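Local structure of putative uncharacterized protein (Chaetomium thermophilum, 5IJP) at residues K147-K150 / L156-V159. The protein is the SPX domain of a Vtc4 protein, which binds inositol hexakisphosphate and probably acts as an inositol polyphosphate sensor in phosphate homeostasis. Sequence-based numbering, arbitrary orientation.
With IHP (inositol hexakisphosphate), chain C.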
loop_
_atom_site.group_PDB
_atom_site.type_symbol
_atom_site.label_atom_id
_atom_site.label_comp_id
_atom_site.label_asym_id
_atom_site.label_seq_id
_atom_site.Cartn_x
_atom_site.Cartn_y
_atom_site.Cartn_z
ATOM N N LYS A 147 -1.689 -13.302 -13.595
ATOM C CA LYS A 147 -1.243 -14.693 -13.468
ATOM C C LYS A 147 -2.465 -15.620 -13.512
ATOM O O LYS A 147 -2.394 -16.691 -14.114
ATOM C CB LYS A 147 -0.462 -14.892 -12.158
ATOM C CG LYS A 147 0.346 -16.188 -12.096
ATOM C CD LYS A 147 0.928 -16.435 -10.703
ATOM C CE LYS A 147 2.334 -15.904 -10.524
ATOM N NZ LYS A 147 3.347 -16.769 -11.186
ATOM N N HIS A 148 -3.585 -15.188 -12.886
ATOM C CA HIS A 148 -4.867 -15.899 -12.849
ATOM C C HIS A 148 -5.456 -15.984 -14.264
ATOM O O HIS A 148 -5.877 -17.061 -14.683
ATOM C CB HIS A 148 -5.840 -15.193 -11.879
ATOM C CG HIS A 148 -7.251 -15.694 -11.938
ATOM N ND1 HIS A 148 -8.193 -15.098 -12.757
ATOM C CD2 HIS A 148 -7.838 -16.714 -11.271
ATOM C CE1 HIS A 148 -9.310 -15.780 -12.573
ATOM N NE2 HIS A 148 -9.148 -16.756 -11.682
ATOM N N ASP A 149 -5.452 -14.853 -14.999
ATOM C CA ASP A 149 -5.956 -14.737 -16.370
ATOM C C ASP A 149 -5.136 -15.556 -17.377
ATOM O O ASP A 149 -5.683 -15.996 -18.388
ATOM C CB ASP A 149 -6.012 -13.258 -16.796
ATOM C CG ASP A 149 -6.964 -12.377 -15.999
ATOM O OD1 ASP A 149 -7.454 -12.829 -14.937
ATOM O OD2 ASP A 149 -7.220 -11.235 -16.437
ATOM N N LYS A 150 -3.833 -15.757 -17.094
ATOM C CA LYS A 150 -2.909 -16.513 -17.943
ATOM C C LYS A 150 -2.925 -18.020 -17.666
ATOM O O LYS A 150 -2.829 -18.802 -18.611
ATOM C CB LYS A 150 -1.480 -15.958 -17.826
ATOM C CG LYS A 150 -1.228 -14.716 -18.681
ATOM C CD LYS A 150 0.134 -14.069 -18.396
ATOM C CE LYS A 150 1.289 -14.679 -19.161
ATOM N NZ LYS A 150 1.266 -14.310 -20.601
ATOM N N LEU A 156 -10.170 -11.910 -14.548
ATOM C CA LEU A 156 -10.545 -11.175 -13.338
ATOM C C LEU A 156 -10.219 -9.681 -13.428
ATOM O O LEU A 156 -10.732 -8.892 -12.632
ATOM C CB LEU A 156 -9.904 -11.785 -12.077
ATOM C CG LEU A 156 -10.757 -12.764 -11.266
ATOM C CD1 LEU A 156 -9.999 -13.259 -10.050
ATOM C CD2 LEU A 156 -12.079 -12.143 -10.824
ATOM N N LYS A 157 -9.382 -9.302 -14.411
ATOM C CA LYS A 157 -8.931 -7.934 -14.666
ATOM C C LYS A 157 -10.062 -6.910 -14.957
ATOM O O LYS A 157 -9.940 -5.809 -14.423
ATOM C CB LYS A 157 -7.876 -7.908 -15.786
ATOM C CG LYS A 157 -6.903 -6.732 -15.694
ATOM C CD LYS A 157 -5.708 -6.875 -16.645
ATOM C CE LYS A 157 -4.558 -7.680 -16.074
ATOM N NZ LYS A 157 -3.840 -6.951 -14.992
ATOM N N PRO A 158 -11.145 -7.197 -15.746
ATOM C CA PRO A 158 -12.157 -6.152 -16.020
ATOM C C PRO A 158 -12.723 -5.383 -14.819
ATOM O O PRO A 158 -12.870 -4.164 -14.928
ATOM C CB PRO A 158 -13.260 -6.914 -16.754
ATOM C CG PRO A 158 -12.550 -8.004 -17.443
ATOM C CD PRO A 158 -11.461 -8.431 -16.500
ATOM N N VAL A 159 -13.032 -6.057 -13.691
ATOM C CA VAL A 159 -13.585 -5.355 -12.522
ATOM C C VAL A 159 -12.514 -5.046 -11.461
ATOM O O VAL A 159 -12.677 -4.087 -10.706
ATOM C CB VAL A 159 -14.845 -6.016 -11.890
ATOM C CG1 VAL A 159 -15.983 -6.141 -12.900
ATOM C CG2 VAL A 159 -14.534 -7.360 -11.232
HETATM C C1 IHP C . 6.513 -18.256 -11.997
HETATM C C2 IHP C . 7.497 -17.107 -12.167
HETATM C C3 IHP C . 8.000 -16.585 -10.828
HETATM C C4 IHP C . 8.564 -17.707 -9.966
HETATM C C5 IHP C . 7.573 -18.850 -9.796
HETATM C C6 IHP C . 7.098 -19.373 -11.144
HETATM O O11 IHP C . 6.225 -18.792 -13.306
HETATM P P1 IHP C . 4.811 -19.244 -13.970
HETATM O O21 IHP C . 4.964 -19.403 -15.447
HETATM O O31 IHP C . 4.420 -20.548 -13.272
HETATM O O41 IHP C . 3.789 -18.167 -13.592
HETATM O O12 IHP C . 6.822 -16.030 -12.851
HETATM P P2 IHP C . 7.249 -15.360 -14.281
HETATM O O22 IHP C . 6.469 -16.129 -15.350
HETATM O O32 IHP C . 8.729 -15.417 -14.492
HETATM O O42 IHP C . 6.713 -13.926 -14.246
HETATM O O13 IHP C . 6.909 -15.949 -10.128
HETATM P P3 IHP C . 6.657 -14.395 -9.781
HETATM O O23 IHP C . 6.866 -14.165 -8.326
HETATM O O33 IHP C . 7.602 -13.563 -10.655
HETATM O O43 IHP C . 5.228 -14.101 -10.228
HETATM O O14 IHP C . 8.869 -17.169 -8.661
HETATM P P4 IHP C . 10.351 -16.648 -8.142
HETATM O O24 IHP C . 10.077 -15.426 -7.261
HETATM O O34 IHP C . 11.053 -17.742 -7.408
HETATM O O44 IHP C . 11.130 -16.171 -9.377
HETATM O O15 IHP C . 8.245 -19.926 -9.108
HETATM P P5 IHP C . 8.041 -20.567 -7.657
HETATM O O25 IHP C . 6.576 -20.339 -7.263
HETATM O O35 IHP C . 8.922 -19.752 -6.705
HETATM O O45 IHP C . 8.410 -22.014 -7.683
HETATM O O16 IHP C . 6.055 -20.343 -10.907
HETATM P P6 IHP C . 6.043 -21.917 -10.624
HETATM O O26 IHP C . 7.507 -22.377 -10.550
HETATM O O36 IHP C . 5.269 -22.624 -11.688
HETATM O O46 IHP C . 5.423 -22.087 -9.235
#
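Leu156 sets a methyl over one face of the His148 ring, a CH-pi contact in which CD1 stands 3.8 Å from the ring centroid and 17° off the normal. Its CG also touches the ring, 3.6 Å from His148 CE1, so the branched end of the leucine, CG as well as a methyl, lies along the ND1–CE1 rim. This is the tightly packed part of the contact. Phe58, its ring nearly parallel, and Trp50, almost perpendicular, also meet the histidine, while Glu55 takes a hydrogen bond at NE2. With CG anti to the backbone N (chi1 170°), the imidazole lies where ND1 reaches OD1 of the next residue, Asp149, at 3.2 Å, nearly in the ring plane. Both ring nitrogens of this buried histidine are engaged, which fixes the ring's rotation, and the two carboxylates would favour its doubly protonated form. Asp149 OD1 also accepts the backbone N-H of Leu156 at 2.9 Å, on the syn side but 33° out of the carboxylate plane. The carboxylate thereby ties the end of helix 110-151, one of the two long helices of the SPX helical bundle, to the turn that leads into helix 157-165. Replacing Asp149 by an alanine would probably leave His148 ND1 and the Leu156 amide without their common acceptor. Toward Lys157, on the partly exposed side, the contact is looser, a carboxylate oxygen beside an aliphatic carbon (Asp149 OD2 to Lys157 CB 3.5 Å); no salt bridge forms, and NZ, 5.6 Å from OD2, makes a cation-pi contact with Tyr142. On the ligand side of helix 110-151, Lys147 suits a phosphate pocket by its length and charge, NZ donating to O41 of inositol hexakisphosphate at 2.8 Å and weakly to O43, alongside Tyr22, Lys26 and Lys30.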